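Local coordinates for glutathione peroxidase (Schistosoma mansoni, PDB 2V1M), which catalyses the reduction of hydrogen peroxide by glutathione, giving glutathione disulfide and water, and belongs to the glutathione peroxidase family, at residues K88-T91 and G95-F98; K105-D110 and T127-W132. All coordinates share one frame; numbering follows the deposited sequence.

In the fold
Both contacts show how a thioredoxin-like fold secures the connections around its central mixed sheet. They come in series along the chain: contact 1 closes where helix 83-94 gives way to the loop before strand 99-100, an outermost strand of that sheet, and contact 2 opens in the loop after this strand. Contact 2 brings together the two loops flanking helix 113-121, the second of which leads to strand 136-139. The centres of contacts 1 and 2 are 25 Å apart, on opposite sides of the chain's centre, and their nearest atoms about 14 Å apart. They do not touch: one ends a helix beside the sheet, the other joins two loops.

Contact 1 (K88-T91 and G95-F98); sequences KFVT and GVQF
Val90 and Val96 meet as two branched side chains that cross obliquely, one on the last part of a helix and the other just beyond its end. CG2 of Val96 lies 3.9 Å from CB of Val90 and 4.0 Å from Val90 CG2, so the touch is between one methyl of Val96 and the near flank of Val90. The torsion of Val90 (chi1 -56°) sets CG2 between the backbone N and the carbonyl carbon, on the side facing Val96, and turns CG1 from it. The same Val96 CG2 also sits 3.6 Å from the carbonyl oxygen Val90 O, so the methyl covers a carbonyl of the helix's last turns.

The two methyls of Val96 have separate tasks. With CG1 anti to the backbone N (chi1 168°), that branch points along its own segment and stands 3.4 Å above the plane of the Phe98 ring, over its centre, a CH-pi contact. Phe98 in turn packs on Ile67 and Ala69 of strand 65-71, while Val90 and Val96 both rest on Tyr50 of helix 46-60.

The backbone change occurs at Gly95, the first residue to leave helical geometry, with a positive phi. Its N donates a weak bond to Thr91 O at 2.9 Å, bent to 130° at the hydrogen, and Gly95 CA makes a CA-H...O approach to the same oxygen at 3.1 Å. The hydroxyl of Thr91 looks back into the helix, where OG1 is hydrogen-bonded to Lys87 O.

A helix ended by a glycine, with an apolar residue of the last turns packed on the one that follows the glycine, is a recurrent form of C-terminal helix termination; here it completes the helical leg of a beta-alpha-beta unit joining parallel strands 65-71 and 99-100.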
loop_
_atom_site.group_PDB
_atom_site.type_symbol
_atom_site.label_atom_id
_atom_site.label_comp_id
_atom_site.label_asym_id
_atom_site.label_seq_id
_atom_site.Cartn_x
_atom_site.Cartn_y
_atom_site.Cartn_z
ATOM N N LYS A 88 3.126 -16.492 4.003
ATOM C CA LYS A 88 3.600 -17.687 3.279
ATOM C C LYS A 88 3.057 -17.700 1.856
ATOM O O LYS A 88 3.789 -18.009 0.911
ATOM C CB LYS A 88 3.181 -18.963 4.036
ATOM C CG LYS A 88 3.669 -20.253 3.378
ATOM C CD LYS A 88 3.329 -21.470 4.247
ATOM C CE LYS A 88 3.748 -22.755 3.601
ATOM N NZ LYS A 88 5.219 -23.013 3.754
ATOM N N PHE A 89 1.780 -17.379 1.691
ATOM C CA PHE A 89 1.173 -17.417 0.388
ATOM C C PHE A 89 1.880 -16.478 -0.580
ATOM O O PHE A 89 2.276 -16.881 -1.686
ATOM C CB PHE A 89 -0.329 -17.064 0.477
ATOM C CG PHE A 89 -0.991 -16.871 -0.887
ATOM C CD1 PHE A 89 -1.953 -17.759 -1.353
ATOM C CD2 PHE A 89 -0.590 -15.825 -1.704
ATOM C CE1 PHE A 89 -2.540 -17.575 -2.613
ATOM C CE2 PHE A 89 -1.164 -15.649 -2.971
ATOM C CZ PHE A 89 -2.138 -16.529 -3.415
ATOM N N VAL A 90 2.029 -15.214 -0.172
ATOM C CA VAL A 90 2.548 -14.222 -1.124
ATOM C C VAL A 90 4.058 -14.416 -1.351
ATOM O O VAL A 90 4.574 -14.152 -2.450
ATOM C CB VAL A 90 2.214 -12.775 -0.725
ATOM C CG1 VAL A 90 0.698 -12.603 -0.556
ATOM C CG2 VAL A 90 3.003 -12.286 0.503
ATOM N N THR A 91 4.784 -14.843 -0.324
ATOM C CA THR A 91 6.221 -15.052 -0.490
ATOM C C THR A 91 6.475 -16.258 -1.369
ATOM O O THR A 91 7.334 -16.181 -2.267
ATOM C CB THR A 91 6.953 -15.114 0.843
ATOM O OG1 THR A 91 6.526 -16.199 1.610
ATOM C CG2 THR A 91 6.726 -13.951 1.648
ATOM N N GLY A 95 7.176 -14.393 -4.551
ATOM C CA GLY A 95 8.503 -13.940 -4.135
ATOM C C GLY A 95 8.510 -12.468 -3.690
ATOM O O GLY A 95 9.487 -11.753 -3.912
ATOM N N VAL A 96 7.436 -12.046 -2.995
ATOM C CA VAL A 96 7.341 -10.671 -2.556
ATOM C C VAL A 96 8.570 -10.268 -1.721
ATOM O O VAL A 96 8.864 -10.906 -0.688
ATOM C CB VAL A 96 6.079 -10.471 -1.705
ATOM C CG1 VAL A 96 6.097 -9.123 -0.988
ATOM C CG2 VAL A 96 4.841 -10.594 -2.595
ATOM N N GLN A 97 9.209 -9.176 -2.154
ATOM C CA GLN A 97 10.355 -8.609 -1.416
ATOM C C GLN A 97 10.052 -7.251 -0.831
ATOM O O GLN A 97 10.877 -6.724 -0.070
ATOM C CB GLN A 97 11.580 -8.526 -2.319
ATOM C CG GLN A 97 12.119 -9.874 -2.708
ATOM C CD GLN A 97 13.243 -9.707 -3.686
ATOM O OE1 GLN A 97 13.049 -9.186 -4.787
ATOM N NE2 GLN A 97 14.466 -10.063 -3.277
ATOM N N PHE A 98 8.919 -6.640 -1.191
ATOM C CA PHE A 98 8.510 -5.374 -0.624
ATOM C C PHE A 98 7.872 -5.604 0.769
ATOM O O PHE A 98 7.855 -6.737 1.283
ATOM C CB PHE A 98 7.591 -4.601 -1.577
ATOM C CG PHE A 98 6.393 -5.373 -2.082
ATOM C CD1 PHE A 98 6.459 -6.114 -3.275
ATOM C CD2 PHE A 98 5.197 -5.397 -1.345
ATOM C CE1 PHE A 98 5.355 -6.835 -3.721
ATOM C CE2 PHE A 98 4.101 -6.140 -1.784
ATOM C CZ PHE A 98 4.182 -6.882 -2.969
#

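Contact 2 (K105-D110 and T127-W132); sequences KVNGSD and TNNIKW. With SO4 (sulfate ion), chain B; SO4 (sulfate ion), chain C.
Asn107 reaches across to Asn129 and Ile130, joining two loops of the thioredoxin-like fold that flank helix 113-121. The side chain leaves its backbone with CG anti to the carbonyl carbon (chi1 -70°), which sends the amide toward the second loop. CB passes near the Asn129 amide; CG then comes to 3.7 Å from Asn129 CG, and in the conformer of Asn129 described here the two amide planes are stacked, only 17° apart. At the tip the branches divide the work. OD1 accepts from Ile130 N at 2.9 Å, the donor lying in the carbonyl plane on a lone pair, and also accepts a hydrogen bond from Lys119 NZ. ND2 donates to Ile130 O at 2.9 Å in a fairly straight bond (161°), with that oxygen close to the plane of the Asn107 amide. One side chain thus satisfies both backbone polar groups of Ile130, and the paired bonds fix which way the amide is flipped.

Beside this polar grip, Val106 crosses Ile130 at about a right angle, CG2 of Val106 pressing on Ile130 CG1 at 3.6 Å; both side chains also touch Asn38 of strand 33-39. Gln74 OE1 accepts from both Val106 N and Asn107 N, and the second loop runs on into the Trp-Asn-Phe motif of glutathione peroxidases, beginning at Trp132. In the same Asn129 conformer a water bridges the loops, accepting from Gly108 N and donating to Asn129 OD1. Just before Asn129, Asn128 N donates to O4 of a sulfate ion, probably from the crystallisation liquor, at 2.9 Å.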
loop_
_atom_site.group_PDB
_atom_site.type_symbol
_atom_site.label_atom_id
_atom_site.label_comp_id
_atom_site.label_asym_id
_atom_site.label_seq_id
_atom_site.Cartn_x
_atom_site.Cartn_y
_atom_site.Cartn_z
ATOM N N LYS A 105 -8.232 -2.433 8.883
ATOM C CA LYS A 105 -9.400 -1.880 8.163
ATOM C C LYS A 105 -8.951 -0.578 7.481
ATOM O O LYS A 105 -8.085 0.165 7.986
ATOM C CB LYS A 105 -10.551 -1.620 9.122
ATOM C CG LYS A 105 -11.149 -2.956 9.602
ATOM C CD LYS A 105 -12.198 -2.725 10.693
ATOM C CE LYS A 105 -12.848 -4.062 11.026
ATOM N NZ LYS A 105 -14.019 -3.884 11.910
ATOM N N VAL A 106 -9.572 -0.325 6.333
ATOM C CA VAL A 106 -9.329 0.901 5.545
ATOM C C VAL A 106 -10.535 1.845 5.497
ATOM O O VAL A 106 -10.357 3.020 5.186
ATOM C CB VAL A 106 -8.827 0.585 4.121
ATOM C CG1 VAL A 106 -7.565 -0.276 4.171
ATOM C CG2 VAL A 106 -9.925 -0.089 3.279
ATOM N N ASN A 107 -11.728 1.319 5.815
ATOM C CA ASN A 107 -12.960 2.094 5.869
ATOM C C ASN A 107 -13.605 1.997 7.243
ATOM O O ASN A 107 -13.375 1.048 7.984
ATOM C CB ASN A 107 -13.970 1.639 4.812
ATOM C CG ASN A 107 -13.561 1.978 3.401
ATOM O OD1 ASN A 107 -12.906 2.992 3.123
ATOM N ND2 ASN A 107 -13.964 1.135 2.484
ATOM N N GLY A 108 -14.424 3.005 7.547
ATOM C CA GLY A 108 -15.142 3.062 8.804
ATOM C C GLY A 108 -14.330 3.636 9.928
ATOM O O GLY A 108 -13.178 4.013 9.761
ATOM N N SER A 109 -14.973 3.749 11.093
ATOM C CA SER A 109 -14.326 4.451 12.201
ATOM C C SER A 109 -13.187 3.673 12.844
ATOM O O SER A 109 -12.405 4.274 13.585
ATOM C CB SER A 109 -15.331 4.870 13.267
ATOM O OG SER A 109 -15.943 3.730 13.781
ATOM N N ASP A 110 -13.088 2.364 12.565
ATOM C CA ASP A 110 -11.978 1.562 13.041
ATOM C C ASP A 110 -10.879 1.384 11.990
ATOM O O ASP A 110 -9.944 0.615 12.215
ATOM C CB ASP A 110 -12.485 0.219 13.557
ATOM C CG ASP A 110 -13.396 0.392 14.742
ATOM O OD1 ASP A 110 -13.106 1.218 15.630
ATOM O OD2 ASP A 110 -14.423 -0.300 14.813
ATOM N N THR A 127 -17.221 9.154 -4.520
ATOM C CA THR A 127 -17.226 9.005 -3.086
ATOM C C THR A 127 -15.823 8.633 -2.599
ATOM O O THR A 127 -14.953 8.248 -3.382
ATOM C CB THR A 127 -18.241 7.947 -2.651
ATOM O OG1 THR A 127 -17.956 6.732 -3.359
ATOM C CG2 THR A 127 -19.688 8.384 -2.994
ATOM N N ASN A 128 -15.613 8.756 -1.294
ATOM C CA ASN A 128 -14.270 8.688 -0.747
ATOM C C ASN A 128 -13.830 7.357 -0.129
ATOM O O ASN A 128 -12.625 7.136 0.044
ATOM C CB ASN A 128 -14.000 9.820 0.246
ATOM C CG ASN A 128 -12.535 10.229 0.239
ATOM O OD1 ASN A 128 -11.868 10.097 -0.797
ATOM N ND2 ASN A 128 -12.032 10.747 1.333
ATOM N N ASN A 129 -14.739 6.510 0.352
ATOM C CA ASN A 129 -14.306 5.216 0.895
ATOM C C ASN A 129 -13.486 4.466 -0.154
ATOM O O ASN A 129 -13.702 4.579 -1.349
ATOM C CB ASN A 129 -15.519 4.322 1.247
ATOM C CG ASN A 129 -16.080 4.608 2.632
ATOM O OD1 ASN A 129 -15.730 5.613 3.263
ATOM N ND2 ASN A 129 -16.925 3.705 3.130
ATOM N N ILE A 130 -12.583 3.622 0.314
ATOM C CA ILE A 130 -11.856 2.667 -0.531
ATOM C C ILE A 130 -12.908 1.734 -1.151
ATOM O O ILE A 130 -13.799 1.227 -0.443
ATOM C CB ILE A 130 -10.819 1.872 0.284
ATOM C CG1 ILE A 130 -9.851 2.784 1.046
ATOM C CG2 ILE A 130 -10.097 0.856 -0.596
ATOM C CD1 ILE A 130 -9.115 3.794 0.164
ATOM N N LYS A 131 -12.802 1.509 -2.456
ATOM C CA LYS A 131 -13.876 0.815 -3.142
ATOM C C LYS A 131 -13.732 -0.691 -3.233
ATOM O O LYS A 131 -14.744 -1.399 -3.296
ATOM C CB LYS A 131 -14.057 1.374 -4.529
ATOM C CG LYS A 131 -14.637 2.764 -4.518
ATOM C CD LYS A 131 -14.578 3.363 -5.925
ATOM C CE LYS A 131 -15.277 4.704 -6.041
ATOM N NZ LYS A 131 -14.760 5.706 -5.085
ATOM N N TRP A 132 -12.506 -1.202 -3.231
ATOM C CA TRP A 132 -12.288 -2.648 -3.257
ATOM C C TRP A 132 -10.825 -2.902 -2.879
ATOM O O TRP A 132 -10.061 -1.963 -2.594
ATOM C CB TRP A 132 -12.667 -3.273 -4.637
ATOM C CG TRP A 132 -13.023 -4.723 -4.531
ATOM C CD1 TRP A 132 -12.334 -5.787 -5.054
ATOM C CD2 TRP A 132 -14.132 -5.285 -3.812
ATOM N NE1 TRP A 132 -12.956 -6.972 -4.705
ATOM C CE2 TRP A 132 -14.051 -6.692 -3.935
ATOM C CE3 TRP A 132 -15.217 -4.734 -3.083
ATOM C CZ2 TRP A 132 -15.011 -7.558 -3.372
ATOM C CZ3 TRP A 132 -16.175 -5.604 -2.529
ATOM C CH2 TRP A 132 -16.050 -7.001 -2.680
HETATM S S SO4 B . -11.172 5.330 -6.152
HETATM O O1 SO4 B . -12.029 5.716 -4.980
HETATM O O2 SO4 B . -11.837 5.867 -7.359
HETATM O O3 SO4 B . -9.852 5.960 -5.947
HETATM O O4 SO4 B . -11.103 3.875 -6.266
HETATM S S SO4 C . -17.775 11.692 0.126
HETATM O O1 SO4 C . -19.232 11.865 0.138
HETATM O O2 SO4 C . -17.296 12.119 -1.196
HETATM O O3 SO4 C . -17.228 12.558 1.175
HETATM O O4 SO4 C . -17.396 10.296 0.358
HETATM O O HOH W 1 -14.858 5.191 5.862
#